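Local coordinates for PDZ domain protein (Parabacteroides distasonis, PDB 4L8N) that is of unknown function but carries PDZ domains, probably used for binding peptides or protein partners, and a DUF4136 domain with a magnesium site, at residues A[45-57]-A[70-84]. Sequence-based numbering, arbitrary orientation.
Sequences IKKYDVIEEINGV and LLNPAGRNDVLLTIS
Strand 50-54 runs antiparallel to strand 78-84, and a classic beta bulge sets Glu52 and Glu53 together opposite Thr82. Thr82 O accepts a firm bond from Glu52 N (2.8 Å) and a weak one from Glu53 N, while Thr82 N returns a nearly straight bond to Glu53 O. From the bulge the Glu52 side chain reaches over the partner strand: CB lies 3.5 Å from Thr82 O, and CG packs against CB and OG of Ser84. A bend at the second torsion (chi2 -78°) keeps CD beside the same hydroxyl, and Ser84 OG donates to the anti lone pair of Glu52 OE2 at 2.7 Å; OE1 forms a salt bridge with Lys28. An alanine here would take away the carboxylate, and would probably leave Lys28 without this counter-charge and the Ser84 hydroxyl without its acceptor. Just past the strand's end, Asn55 N bonds to Leu80 O, and Leu80 N donates to Asn55 OD1 from above its carbonyl plane (3.1 Å), a side-chain oxygen accepting in place of a backbone carbonyl. A water links Gly56 N, Leu80 O and Thr82 OG1; the last also pairs with Gln92. On the face of Ile51, Ile54, Leu81 and Ile83 the packing is apolar: Ile51 CG1 meets Ile83 CD1 at 3.7 Å, and the Ile54 side chain crosses that of Leu71 at about a right angle, its CD1 3.8 Å from Leu71 CG. Within the antiparallel sheet of this PDZ domain, strand 78-84 lies between 50-54 and 91-101, and helix 67-71 brings Leu71 against Ile54 and Tyr16 of strand 8-18.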
# COMPACT_ATOMS: atom_id res chain seq x y z
N ILE A 45 36.17 -0.29 -2.39
CA ILE A 45 34.92 -0.54 -3.12
C ILE A 45 33.79 -0.43 -2.10
O ILE A 45 33.87 -1.04 -1.03
CB ILE A 45 34.89 -1.90 -3.89
CG1 ILE A 45 36.07 -2.02 -4.88
CG2 ILE A 45 33.53 -2.12 -4.61
CD1 ILE A 45 35.99 -1.21 -6.18
N LYS A 46 32.78 0.37 -2.40
CA LYS A 46 31.62 0.63 -1.53
C LYS A 46 30.32 0.22 -2.22
O LYS A 46 30.26 0.16 -3.45
CB LYS A 46 31.55 2.14 -1.16
CG LYS A 46 32.84 2.72 -0.56
CD LYS A 46 33.00 2.44 0.95
CE LYS A 46 34.35 2.88 1.50
NZ LYS A 46 34.49 4.37 1.54
N LYS A 47 29.28 -0.08 -1.44
CA LYS A 47 27.95 -0.40 -1.93
C LYS A 47 27.44 0.67 -2.88
O LYS A 47 27.66 1.88 -2.63
CB LYS A 47 26.97 -0.47 -0.74
CG LYS A 47 26.75 -1.83 -0.11
CD LYS A 47 25.78 -1.65 1.09
CE LYS A 47 24.87 -2.82 1.34
NZ LYS A 47 25.56 -3.91 2.08
N TYR A 48 26.77 0.23 -3.96
CA TYR A 48 26.08 1.04 -4.99
C TYR A 48 27.08 1.71 -5.93
O TYR A 48 26.66 2.47 -6.81
CB TYR A 48 25.01 2.00 -4.38
CG TYR A 48 24.15 1.29 -3.35
CD1 TYR A 48 23.52 0.08 -3.66
CD2 TYR A 48 24.07 1.74 -2.04
CE1 TYR A 48 22.83 -0.65 -2.69
CE2 TYR A 48 23.37 1.04 -1.07
CZ TYR A 48 22.74 -0.16 -1.40
OH TYR A 48 22.03 -0.86 -0.44
N ASP A 49 28.36 1.32 -5.86
CA ASP A 49 29.38 1.75 -6.82
C ASP A 49 29.02 1.19 -8.17
O ASP A 49 28.47 0.08 -8.24
CB ASP A 49 30.79 1.25 -6.41
CG ASP A 49 31.60 2.15 -5.50
OD1 ASP A 49 31.10 3.25 -5.18
OD2 ASP A 49 32.72 1.75 -5.11
N VAL A 50 29.31 1.96 -9.24
CA VAL A 50 29.05 1.57 -10.63
C VAL A 50 30.37 1.24 -11.31
O VAL A 50 31.26 2.09 -11.39
CB VAL A 50 28.27 2.66 -11.40
CG1 VAL A 50 28.14 2.30 -12.87
CG2 VAL A 50 26.89 2.87 -10.78
N ILE A 51 30.50 0.00 -11.81
CA ILE A 51 31.68 -0.41 -12.57
C ILE A 51 31.52 0.15 -14.00
O ILE A 51 30.64 -0.29 -14.75
CB ILE A 51 31.94 -1.93 -12.56
CG1 ILE A 51 32.10 -2.47 -11.11
CG2 ILE A 51 33.15 -2.28 -13.46
CD1 ILE A 51 32.25 -3.95 -11.02
N GLU A 52 32.31 1.18 -14.32
CA GLU A 52 32.25 1.83 -15.62
C GLU A 52 33.14 1.11 -16.64
O GLU A 52 32.72 0.91 -17.78
CB GLU A 52 32.66 3.31 -15.51
CG GLU A 52 31.71 4.17 -14.69
CD GLU A 52 30.42 4.60 -15.36
OE1 GLU A 52 30.27 4.39 -16.59
OE2 GLU A 52 29.56 5.16 -14.65
N GLU A 53 34.37 0.75 -16.23
CA GLU A 53 35.34 0.06 -17.06
C GLU A 53 36.02 -1.03 -16.27
O GLU A 53 36.19 -0.91 -15.05
CB GLU A 53 36.41 1.00 -17.66
CG GLU A 53 35.94 2.33 -18.24
CD GLU A 53 37.02 3.30 -18.70
OE1 GLU A 53 38.22 3.02 -18.47
OE2 GLU A 53 36.66 4.34 -19.30
N ILE A 54 36.42 -2.10 -16.96
CA ILE A 54 37.18 -3.22 -16.40
C ILE A 54 38.51 -3.26 -17.18
O ILE A 54 38.50 -3.32 -18.41
CB ILE A 54 36.41 -4.57 -16.45
CG1 ILE A 54 35.02 -4.45 -15.79
CG2 ILE A 54 37.26 -5.71 -15.84
CD1 ILE A 54 34.01 -5.60 -16.10
N ASN A 55 39.63 -3.16 -16.46
CA ASN A 55 41.00 -3.19 -17.00
C ASN A 55 41.19 -2.25 -18.22
O ASN A 55 41.97 -2.55 -19.13
CB ASN A 55 41.42 -4.63 -17.35
CG ASN A 55 41.59 -5.55 -16.17
OD1 ASN A 55 42.20 -5.19 -15.15
ND2 ASN A 55 41.11 -6.78 -16.31
N GLY A 56 40.48 -1.12 -18.20
CA GLY A 56 40.52 -0.11 -19.24
C GLY A 56 39.42 -0.19 -20.28
O GLY A 56 39.21 0.78 -21.02
N VAL A 57 38.71 -1.34 -20.37
CA VAL A 57 37.62 -1.48 -21.36
C VAL A 57 36.24 -1.10 -20.74
O VAL A 57 35.82 -1.71 -19.75
CB VAL A 57 37.57 -2.86 -22.10
CG1 VAL A 57 37.75 -4.05 -21.16
CG2 VAL A 57 36.29 -3.02 -22.94
N LEU A 70 35.46 -11.36 -17.39
CA LEU A 70 36.32 -10.19 -17.47
C LEU A 70 36.69 -9.67 -16.09
O LEU A 70 37.76 -9.09 -15.91
CB LEU A 70 35.63 -9.10 -18.29
CG LEU A 70 36.50 -8.40 -19.33
CD1 LEU A 70 36.81 -9.32 -20.50
CD2 LEU A 70 35.82 -7.15 -19.84
N LEU A 71 35.80 -9.90 -15.11
CA LEU A 71 35.99 -9.50 -13.72
C LEU A 71 36.86 -10.50 -12.97
O LEU A 71 37.51 -10.12 -11.99
CB LEU A 71 34.64 -9.34 -12.99
CG LEU A 71 33.99 -7.97 -13.12
CD1 LEU A 71 32.59 -8.00 -12.58
CD2 LEU A 71 34.83 -6.88 -12.45
N ASN A 72 36.91 -11.77 -13.44
CA ASN A 72 37.76 -12.82 -12.86
C ASN A 72 38.68 -13.39 -13.96
O ASN A 72 38.44 -14.51 -14.43
CB ASN A 72 36.92 -13.91 -12.19
CG ASN A 72 37.74 -14.79 -11.28
OD1 ASN A 72 37.94 -14.49 -10.09
ND2 ASN A 72 38.25 -15.89 -11.82
N PRO A 73 39.72 -12.64 -14.43
CA PRO A 73 40.58 -13.16 -15.50
C PRO A 73 41.43 -14.35 -15.05
O PRO A 73 41.65 -14.54 -13.85
CB PRO A 73 41.46 -11.97 -15.88
CG PRO A 73 40.83 -10.77 -15.26
CD PRO A 73 40.16 -11.29 -14.02
N ALA A 74 41.88 -15.16 -16.03
CA ALA A 74 42.71 -16.33 -15.74
C ALA A 74 44.15 -15.91 -15.41
O ALA A 74 44.59 -16.08 -14.27
CB ALA A 74 42.68 -17.30 -16.91
N GLY A 75 44.83 -15.32 -16.40
CA GLY A 75 46.22 -14.86 -16.32
C GLY A 75 46.47 -13.75 -15.32
O GLY A 75 47.45 -13.81 -14.56
N ARG A 76 45.60 -12.72 -15.32
CA ARG A 76 45.66 -11.56 -14.43
C ARG A 76 45.26 -11.97 -13.01
O ARG A 76 44.54 -12.96 -12.84
CB ARG A 76 44.75 -10.44 -14.97
CG ARG A 76 45.12 -9.05 -14.48
CD ARG A 76 44.39 -7.93 -15.20
NE ARG A 76 44.63 -6.64 -14.55
CZ ARG A 76 45.62 -5.81 -14.85
NH1 ARG A 76 46.46 -6.10 -15.83
NH2 ARG A 76 45.76 -4.67 -14.18
N ASN A 77 45.74 -11.23 -12.00
CA ASN A 77 45.39 -11.48 -10.60
C ASN A 77 44.75 -10.24 -9.94
O ASN A 77 43.87 -10.39 -9.08
CB ASN A 77 46.58 -11.95 -9.79
CG ASN A 77 46.43 -13.37 -9.31
OD1 ASN A 77 45.63 -14.16 -9.84
ND2 ASN A 77 47.20 -13.73 -8.30
N ASP A 78 45.20 -9.03 -10.33
CA ASP A 78 44.70 -7.76 -9.82
C ASP A 78 43.86 -7.10 -10.91
O ASP A 78 44.37 -6.88 -12.01
CB ASP A 78 45.88 -6.86 -9.37
CG ASP A 78 46.44 -7.16 -7.98
OD1 ASP A 78 46.12 -8.24 -7.42
OD2 ASP A 78 47.23 -6.33 -7.46
N VAL A 79 42.57 -6.83 -10.62
CA VAL A 79 41.63 -6.23 -11.57
C VAL A 79 41.54 -4.72 -11.32
O VAL A 79 41.16 -4.29 -10.23
CB VAL A 79 40.22 -6.87 -11.57
CG1 VAL A 79 39.48 -6.58 -12.88
CG2 VAL A 79 40.29 -8.38 -11.34
N LEU A 80 41.90 -3.93 -12.35
CA LEU A 80 41.81 -2.48 -12.32
C LEU A 80 40.38 -2.06 -12.72
O LEU A 80 39.90 -2.41 -13.81
CB LEU A 80 42.87 -1.80 -13.22
CG LEU A 80 42.91 -0.26 -13.16
CD1 LEU A 80 43.22 0.25 -11.74
CD2 LEU A 80 43.89 0.30 -14.15
N LEU A 81 39.71 -1.33 -11.83
CA LEU A 81 38.34 -0.91 -12.04
C LEU A 81 38.20 0.59 -12.14
O LEU A 81 38.85 1.34 -11.41
CB LEU A 81 37.49 -1.44 -10.86
CG LEU A 81 36.55 -2.63 -11.10
CD1 LEU A 81 37.21 -3.77 -11.86
CD2 LEU A 81 36.01 -3.14 -9.78
N THR A 82 37.36 1.03 -13.06
CA THR A 82 36.99 2.43 -13.21
C THR A 82 35.63 2.51 -12.57
O THR A 82 34.69 1.90 -13.08
CB THR A 82 37.05 2.87 -14.67
OG1 THR A 82 38.39 2.69 -15.15
CG2 THR A 82 36.59 4.32 -14.85
N ILE A 83 35.54 3.19 -11.42
CA ILE A 83 34.32 3.30 -10.66
C ILE A 83 33.71 4.70 -10.73
O ILE A 83 34.43 5.68 -10.84
CB ILE A 83 34.58 2.89 -9.17
CG1 ILE A 83 35.04 1.41 -8.99
CG2 ILE A 83 33.40 3.24 -8.25
CD1 ILE A 83 34.06 0.26 -9.47
N SER A 84 32.38 4.76 -10.63
CA SER A 84 31.62 5.98 -10.44
C SER A 84 30.59 5.76 -9.31
O SER A 84 30.06 4.65 -9.12
CB SER A 84 30.97 6.47 -11.73
OG SER A 84 29.73 5.86 -12.04
O HOH W 1 39.61 -0.12 -15.70